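PDB 1U0M: putative polyketide synthase from Streptomyces coelicolor, which catalyses the iterative condensation of five malonyl-CoA units and the cyclisation of the resulting pentaketide to 1,3,6,8-tetrahydroxynaphthalene in melanin biosynthesis. Local coordinates for residues I276-G281 and S314-D319; L306-N311 and L321-D326. One frame throughout, in Å; residues are numbered along the deposited sequence.

Contact 1 (I276-G281 and S314-D319)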
ATOM      1  N   ILE A 276     -20.737   7.913 -10.837  1.00 72.23           N
ATOM      2  CA  ILE A 276     -20.246   6.567 -10.554  1.00 69.18           C
ATOM      3  C   ILE A 276     -19.548   6.590  -9.195  1.00 67.43           C
ATOM      4  O   ILE A 276     -18.322   6.682  -9.116  1.00 66.74           O
ATOM      5  CB  ILE A 276     -19.245   6.104 -11.638  1.00 68.68           C
ATOM      6  CG1 ILE A 276     -19.922   6.110 -13.012  1.00 67.47           C
ATOM      7  CG2 ILE A 276     -18.727   4.714 -11.314  1.00 67.79           C
ATOM      8  CD1 ILE A 276     -21.094   5.162 -13.128  1.00 66.07           C
ATOM      9  N   VAL A 277     -20.338   6.517  -8.128  1.00 64.97           N
ATOM     10  CA  VAL A 277     -19.797   6.549  -6.778  1.00 64.02           C
ATOM     11  C   VAL A 277     -20.022   5.238  -6.036  1.00 63.64           C
ATOM     12  O   VAL A 277     -21.049   4.586  -6.213  1.00 63.26           O
ATOM     13  CB  VAL A 277     -20.439   7.676  -5.953  1.00 63.35           C
ATOM     14  CG1 VAL A 277     -20.525   8.935  -6.784  1.00 63.26           C
ATOM     15  CG2 VAL A 277     -21.812   7.256  -5.472  1.00 64.74           C
ATOM     16  N   HIS A 278     -19.059   4.859  -5.199  1.00 62.31           N
ATOM     17  CA  HIS A 278     -19.179   3.632  -4.432  1.00 61.46           C
ATOM     18  C   HIS A 278     -19.502   3.881  -2.971  1.00 61.98           C
ATOM     19  O   HIS A 278     -18.777   4.579  -2.263  1.00 60.18           O
ATOM     20  CB  HIS A 278     -17.900   2.795  -4.510  1.00 60.52           C
ATOM     21  CG  HIS A 278     -17.847   1.692  -3.495  1.00 59.76           C
ATOM     22  ND1 HIS A 278     -18.908   0.842  -3.267  1.00 59.21           N
ATOM     23  CD2 HIS A 278     -16.876   1.322  -2.628  1.00 58.72           C
ATOM     24  CE1 HIS A 278     -18.593  -0.002  -2.301  1.00 57.51           C
ATOM     25  NE2 HIS A 278     -17.367   0.267  -1.896  1.00 57.04           N
ATOM     26  N   ALA A 279     -20.605   3.287  -2.538  1.00 64.17           N
ATOM     27  CA  ALA A 279     -21.058   3.383  -1.163  1.00 66.54           C
ATOM     28  C   ALA A 279     -21.581   1.992  -0.810  1.00 67.81           C
ATOM     29  O   ALA A 279     -22.252   1.348  -1.622  1.00 66.98           O
ATOM     30  CB  ALA A 279     -22.168   4.426  -1.044  1.00 67.37           C
ATOM     31  N   GLY A 280     -21.254   1.525   0.390  1.00 68.73           N
ATOM     32  CA  GLY A 280     -21.697   0.209   0.813  1.00 71.04           C
ATOM     33  C   GLY A 280     -23.190   0.132   1.056  1.00 73.24           C
ATOM     34  O   GLY A 280     -23.712   0.766   1.970  1.00 74.58           O
ATOM     35  N   GLY A 281     -23.884  -0.649   0.239  1.00 75.22           N
ATOM     36  CA  GLY A 281     -25.318  -0.786   0.401  1.00 77.60           C
ATOM     37  C   GLY A 281     -26.053   0.466  -0.030  1.00 79.86           C
ATOM     38  O   GLY A 281     -25.553   1.572   0.166  1.00 79.34           O
ATOM     39  N   SER A 314     -13.047  -2.261  -3.294  1.00 33.47           N
ATOM     40  CA  SER A 314     -12.367  -1.419  -4.266  1.00 33.89           C
ATOM     41  C   SER A 314     -12.822  -1.614  -5.707  1.00 35.96           C
ATOM     42  O   SER A 314     -12.715  -0.699  -6.520  1.00 37.29           O
ATOM     43  CB  SER A 314     -10.849  -1.631  -4.170  1.00 34.70           C
ATOM     44  OG  SER A 314     -10.464  -2.946  -4.558  1.00 32.85           O
ATOM     45  N   ALA A 315     -13.354  -2.790  -6.019  1.00 36.19           N
ATOM     46  CA  ALA A 315     -13.779  -3.079  -7.379  1.00 36.13           C
ATOM     47  C   ALA A 315     -15.136  -2.503  -7.780  1.00 38.69           C
ATOM     48  O   ALA A 315     -15.484  -2.537  -8.957  1.00 40.36           O
ATOM     49  CB  ALA A 315     -13.771  -4.582  -7.605  1.00 34.99           C
ATOM     50  N   VAL A 316     -15.903  -1.971  -6.831  1.00 38.34           N
ATOM     51  CA  VAL A 316     -17.216  -1.421  -7.167  1.00 38.47           C
ATOM     52  C   VAL A 316     -17.181  -0.294  -8.206  1.00 42.29           C
ATOM     53  O   VAL A 316     -17.853  -0.392  -9.236  1.00 42.89           O
ATOM     54  CB  VAL A 316     -17.965  -0.900  -5.919  1.00 37.90           C
ATOM     55  CG1 VAL A 316     -19.227  -0.168  -6.346  1.00 36.06           C
ATOM     56  CG2 VAL A 316     -18.335  -2.062  -5.005  1.00 35.26           C
ATOM     57  N   VAL A 317     -16.417   0.769  -7.947  1.00 42.38           N
ATOM     58  CA  VAL A 317     -16.352   1.880  -8.901  1.00 45.00           C
ATOM     59  C   VAL A 317     -16.109   1.373 -10.306  1.00 45.82           C
ATOM     60  O   VAL A 317     -16.824   1.733 -11.236  1.00 48.48           O
ATOM     61  CB  VAL A 317     -15.221   2.899  -8.588  1.00 42.11           C
ATOM     62  CG1 VAL A 317     -15.653   3.845  -7.509  1.00 40.65           C
ATOM     63  CG2 VAL A 317     -13.963   2.175  -8.195  1.00 41.61           C
ATOM     64  N   LEU A 318     -15.095   0.527 -10.440  1.00 46.80           N
ATOM     65  CA  LEU A 318     -14.712  -0.034 -11.723  1.00 46.87           C
ATOM     66  C   LEU A 318     -15.829  -0.796 -12.419  1.00 48.58           C
ATOM     67  O   LEU A 318     -15.999  -0.683 -13.635  1.00 49.02           O
ATOM     68  CB  LEU A 318     -13.490  -0.938 -11.545  1.00 45.51           C
ATOM     69  CG  LEU A 318     -12.122  -0.244 -11.566  1.00 46.27           C
ATOM     70  CD1 LEU A 318     -12.135   0.977 -10.666  1.00 45.81           C
ATOM     71  CD2 LEU A 318     -11.037  -1.225 -11.139  1.00 42.62           C
ATOM     72  N   ASP A 319     -16.591  -1.572 -11.656  1.00 49.17           N
ATOM     73  CA  ASP A 319     -17.680  -2.343 -12.235  1.00 49.04           C
ATOM     74  C   ASP A 319     -18.855  -1.440 -12.602  1.00 50.77           C
ATOM     75  O   ASP A 319     -19.593  -1.730 -13.540  1.00 50.49           O
ATOM     76  CB  ASP A 319     -18.130  -3.429 -11.266  1.00 46.94           C
ATOM     77  CG  ASP A 319     -19.263  -4.259 -11.817  1.00 47.65           C
ATOM     78  OD1 ASP A 319     -20.436  -3.865 -11.647  1.00 42.33           O
ATOM     79  OD2 ASP A 319     -18.972  -5.309 -12.432  1.00 49.08           O
TER
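The imidazole of His278 lies with one face against the branched side chain of Val316. The Val316 methine makes the CH-pi contact, with CB 3.6 Å from the ring centroid and 27° off the ring normal, displaced toward the rim on the ND1 side. Both methyls lie on the same side of the ring plane as CB: Val316 CG1 reaches His278 ND1 at 3.3 Å, and Val316 CG2 sits 3.4 Å from His278 CE1. With CG turned opposite the backbone N (chi1 167°), the side chain of His278 crosses that of the valine at about a right angle. ND1 is thus buried against aliphatic carbon and has no hydrogen-bonding partner in the model. The ring also touches Cys146, the active-site cysteine by similarity, and Asn311, which is consistent with the Cys-His-Asn catalytic triad of the chalcone synthase family. An alanine here would take away the imidazole, and would probably open a gap beside Val316 and leave the neighbouring Cys146 without its histidine.

Strand 276-278 is an outermost strand of its sheet within this chain, bonded through its backbone to strand 337-342. Residues 315-319, at the start of helix 315-326, run nearly antiparallel to it, the axes of these short segments 7.4 Å apart at closest approach, as part of the buried helical layer of the thiolase fold. Nearer the backbone, Val317 CG1 packs against His278 CB at 3.9 Å. Further back along the strand, the branch methyl CG2 of Ile276 rests 3.5 Å from the backbone O of Val317, and Ile276 goes on to meet Leu321 and Leu324 on the same helix.

Contact 2 (L306-N311 and L321-D326)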
ATOM      1  N   LEU A 306     -23.984  -3.565  -6.695  1.00 42.38           N
ATOM      2  CA  LEU A 306     -24.311  -4.071  -5.372  1.00 42.19           C
ATOM      3  C   LEU A 306     -25.464  -5.077  -5.406  1.00 41.68           C
ATOM      4  O   LEU A 306     -25.463  -6.061  -4.663  1.00 41.35           O
ATOM      5  CB  LEU A 306     -24.636  -2.892  -4.442  1.00 42.55           C
ATOM      6  CG  LEU A 306     -23.643  -1.716  -4.455  1.00 42.99           C
ATOM      7  CD1 LEU A 306     -24.122  -0.631  -3.496  1.00 44.05           C
ATOM      8  CD2 LEU A 306     -22.253  -2.184  -4.064  1.00 42.92           C
ATOM      9  N   THR A 307     -26.432  -4.834  -6.287  1.00 40.02           N
ATOM     10  CA  THR A 307     -27.596  -5.701  -6.420  1.00 38.29           C
ATOM     11  C   THR A 307     -27.238  -7.074  -6.973  1.00 37.70           C
ATOM     12  O   THR A 307     -27.800  -8.092  -6.547  1.00 37.10           O
ATOM     13  CB  THR A 307     -28.672  -5.053  -7.341  1.00 39.27           C
ATOM     14  OG1 THR A 307     -29.106  -3.813  -6.769  1.00 42.73           O
ATOM     15  CG2 THR A 307     -29.874  -5.958  -7.480  1.00 36.87           C
ATOM     16  N   GLU A 308     -26.291  -7.094  -7.907  1.00 36.37           N
ATOM     17  CA  GLU A 308     -25.858  -8.331  -8.552  1.00 39.35           C
ATOM     18  C   GLU A 308     -24.563  -8.957  -8.006  1.00 39.45           C
ATOM     19  O   GLU A 308     -24.381 -10.173  -8.065  1.00 42.67           O
ATOM     20  CB  GLU A 308     -25.708  -8.092 -10.065  1.00 39.10           C
ATOM     21  CG  GLU A 308     -25.133  -9.280 -10.813  1.00 42.88           C
ATOM     22  CD  GLU A 308     -24.977  -9.054 -12.313  1.00 43.52           C
ATOM     23  OE1 GLU A 308     -24.487  -7.977 -12.726  1.00 42.13           O
ATOM     24  OE2 GLU A 308     -25.327  -9.978 -13.077  1.00 43.65           O
ATOM     25  N   TYR A 309     -23.667  -8.139  -7.472  1.00 37.84           N
ATOM     26  CA  TYR A 309     -22.399  -8.652  -6.974  1.00 38.05           C
ATOM     27  C   TYR A 309     -22.232  -8.452  -5.475  1.00 38.24           C
ATOM     28  O   TYR A 309     -21.486  -9.177  -4.817  1.00 39.68           O
ATOM     29  CB  TYR A 309     -21.241  -7.959  -7.714  1.00 39.42           C
ATOM     30  CG  TYR A 309     -21.176  -8.249  -9.203  1.00 39.05           C
ATOM     31  CD1 TYR A 309     -20.461  -7.415 -10.066  1.00 41.03           C
ATOM     32  CD2 TYR A 309     -21.808  -9.367  -9.747  1.00 41.10           C
ATOM     33  CE1 TYR A 309     -20.375  -7.690 -11.435  1.00 40.38           C
ATOM     34  CE2 TYR A 309     -21.731  -9.655 -11.108  1.00 38.79           C
ATOM     35  CZ  TYR A 309     -21.014  -8.814 -11.945  1.00 41.25           C
ATOM     36  OH  TYR A 309     -20.931  -9.105 -13.288  1.00 41.19           O
ATOM     37  N   GLY A 310     -22.937  -7.467  -4.938  1.00 37.61           N
ATOM     38  CA  GLY A 310     -22.817  -7.173  -3.527  1.00 34.72           C
ATOM     39  C   GLY A 310     -21.708  -6.157  -3.419  1.00 33.92           C
ATOM     40  O   GLY A 310     -21.302  -5.568  -4.420  1.00 32.74           O
ATOM     41  N   ASN A 311     -21.205  -5.936  -2.216  1.00 33.33           N
ATOM     42  CA  ASN A 311     -20.128  -4.985  -2.052  1.00 32.60           C
ATOM     43  C   ASN A 311     -18.810  -5.697  -2.301  1.00 33.84           C
ATOM     44  O   ASN A 311     -18.355  -6.498  -1.478  1.00 32.58           O
ATOM     45  CB  ASN A 311     -20.129  -4.406  -0.648  1.00 31.48           C
ATOM     46  CG  ASN A 311     -19.235  -3.213  -0.533  1.00 32.42           C
ATOM     47  OD1 ASN A 311     -18.171  -3.156  -1.172  1.00 36.09           O
ATOM     48  ND2 ASN A 311     -19.644  -2.242   0.281  1.00 28.75           N
ATOM     49  N   LEU A 321     -18.562   1.593 -13.690  1.00 59.53           N
ATOM     50  CA  LEU A 321     -18.136   2.143 -14.967  1.00 60.03           C
ATOM     51  C   LEU A 321     -18.378   1.102 -16.036  1.00 60.26           C
ATOM     52  O   LEU A 321     -18.997   1.385 -17.057  1.00 63.32           O
ATOM     53  CB  LEU A 321     -16.650   2.484 -14.956  1.00 60.07           C
ATOM     54  CG  LEU A 321     -16.249   3.920 -14.636  1.00 60.68           C
ATOM     55  CD1 LEU A 321     -14.741   4.050 -14.782  1.00 59.90           C
ATOM     56  CD2 LEU A 321     -16.956   4.885 -15.578  1.00 59.24           C
ATOM     57  N   ARG A 322     -17.890  -0.108 -15.797  1.00 59.41           N
ATOM     58  CA  ARG A 322     -18.062  -1.183 -16.756  1.00 59.80           C
ATOM     59  C   ARG A 322     -19.523  -1.281 -17.199  1.00 61.34           C
ATOM     60  O   ARG A 322     -19.810  -1.607 -18.351  1.00 61.82           O
ATOM     61  CB  ARG A 322     -17.589  -2.512 -16.151  1.00 59.19           C
ATOM     62  CG  ARG A 322     -17.545  -3.680 -17.131  1.00 59.38           C
ATOM     63  CD  ARG A 322     -18.871  -4.418 -17.167  1.00 61.69           C
ATOM     64  NE  ARG A 322     -19.049  -5.269 -15.993  1.00 63.54           N
ATOM     65  CZ  ARG A 322     -20.228  -5.578 -15.459  1.00 63.83           C
ATOM     66  NH1 ARG A 322     -21.348  -5.104 -15.984  1.00 65.08           N
ATOM     67  NH2 ARG A 322     -20.289  -6.365 -14.398  1.00 64.99           N
ATOM     68  N   ARG A 323     -20.448  -0.988 -16.290  1.00 61.79           N
ATOM     69  CA  ARG A 323     -21.868  -1.053 -16.619  1.00 63.08           C
ATOM     70  C   ARG A 323     -22.324   0.198 -17.360  1.00 65.41           C
ATOM     71  O   ARG A 323     -23.334   0.180 -18.070  1.00 66.18           O
ATOM     72  CB  ARG A 323     -22.702  -1.236 -15.350  1.00 60.55           C
ATOM     73  CG  ARG A 323     -22.567  -2.607 -14.716  1.00 55.90           C
ATOM     74  CD  ARG A 323     -23.147  -2.617 -13.317  1.00 52.50           C
ATOM     75  NE  ARG A 323     -22.762  -3.821 -12.592  1.00 49.93           N
ATOM     76  CZ  ARG A 323     -23.424  -4.970 -12.643  1.00 50.64           C
ATOM     77  NH1 ARG A 323     -24.518  -5.075 -13.383  1.00 48.10           N
ATOM     78  NH2 ARG A 323     -22.985  -6.020 -11.960  1.00 50.30           N
ATOM     79  N   LEU A 324     -21.577   1.281 -17.189  1.00 67.31           N
ATOM     80  CA  LEU A 324     -21.899   2.536 -17.845  1.00 69.52           C
ATOM     81  C   LEU A 324     -21.448   2.463 -19.296  1.00 70.71           C
ATOM     82  O   LEU A 324     -21.928   3.210 -20.148  1.00 71.05           O
ATOM     83  CB  LEU A 324     -21.211   3.693 -17.123  1.00 69.71           C
ATOM     84  CG  LEU A 324     -21.490   5.112 -17.618  1.00 69.35           C
ATOM     85  CD1 LEU A 324     -21.224   6.090 -16.493  1.00 69.16           C
ATOM     86  CD2 LEU A 324     -20.629   5.420 -18.830  1.00 69.05           C
ATOM     87  N   PHE A 325     -20.523   1.549 -19.565  1.00 72.12           N
ATOM     88  CA  PHE A 325     -20.013   1.342 -20.911  1.00 73.54           C
ATOM     89  C   PHE A 325     -20.979   0.468 -21.695  1.00 75.00           C
ATOM     90  O   PHE A 325     -21.302   0.771 -22.842  1.00 76.47           O
ATOM     91  CB  PHE A 325     -18.644   0.656 -20.876  1.00 72.87           C
ATOM     92  CG  PHE A 325     -17.492   1.598 -20.689  1.00 71.76           C
ATOM     93  CD1 PHE A 325     -17.430   2.434 -19.582  1.00 71.67           C
ATOM     94  CD2 PHE A 325     -16.459   1.642 -21.619  1.00 71.57           C
ATOM     95  CE1 PHE A 325     -16.357   3.298 -19.402  1.00 71.73           C
ATOM     96  CE2 PHE A 325     -15.381   2.503 -21.448  1.00 71.43           C
ATOM     97  CZ  PHE A 325     -15.329   3.332 -20.339  1.00 72.20           C
ATOM     98  N   ASP A 326     -21.435  -0.621 -21.078  1.00 76.39           N
ATOM     99  CA  ASP A 326     -22.357  -1.540 -21.741  1.00 77.80           C
ATOM    100  C   ASP A 326     -23.641  -0.854 -22.178  1.00 77.99           C
ATOM    101  O   ASP A 326     -24.175  -1.147 -23.247  1.00 78.37           O
ATOM    102  CB  ASP A 326     -22.682  -2.724 -20.834  1.00 78.77           C
ATOM    103  CG  ASP A 326     -21.442  -3.476 -20.401  1.00 80.28           C
ATOM    104  OD1 ASP A 326     -20.574  -3.751 -21.261  1.00 80.23           O
ATOM    105  OD2 ASP A 326     -21.341  -3.797 -19.199  1.00 81.31           O
TER
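Where helix 300-308 ends, Glu308 and Tyr309 meet two arginines of helix 315-326, and a salt bridge joins the two helices. Glu308 OE1 takes both terminal nitrogens of Arg323: NH2 at 2.6 Å with a fairly straight N-H...O angle of 153°, and NH1 at 3.0 Å with a more bent one of 132°. The NH2 bond uses the anti lone pair of OE1, the one facing away from the other oxygen. Although OE1 lies nearly in the guanidinium plane, the carboxylate is turned 54° out of it, and the grip is two nitrogens on a single oxygen. Glu308 is extended beyond CG and Arg323 from CG to NE, which lets the two bridge the 11.6 Å between Glu308 CA and Arg323 CA.

Helix, turn and helix follow one another here in the C-terminal half of the thiolase fold. Gly310, with positive phi, leaves the helical path just after Tyr309. The Tyr309 ring receives the same Arg323 over one face, in an off-centre cation-pi contact with CZ 4.7 Å from the ring centroid; the closest pair is Arg323 NH2 and Tyr309 CE1, 3.1 Å apart. Arg322 comes instead to the ring's edge. Its NH2 is 3.0 Å from Tyr309 OH, but the angle is too poor for a hydrogen bond. Both arginines find their strongest polar partner in Asp319, one turn back on their own helix: OD1 holds Arg323 NE and OD2 holds Arg322 NH2. Arg322, bent at chi2 and chi3, also makes a weak salt bridge from NH1 to Asp326 OD2 at 3.5 Å.

Contacts 1 and 2 have centres about 8 Å apart and share helix 315-326, whose first turn serves contact 1 and whose later turns serve contact 2. Along the chain their segments alternate: strand 276-278, the end of helix 300-308, then the start and the continuation of helix 315-326. Asp319 links them directly, since it belongs to the segment of contact 1 and binds both arginines of contact 2. Asn311, at the end of 306-311, lies beside His278. The buried contact near the probable active site and the charged contact closer to the surface are therefore joined through one helix and the turn leading into it.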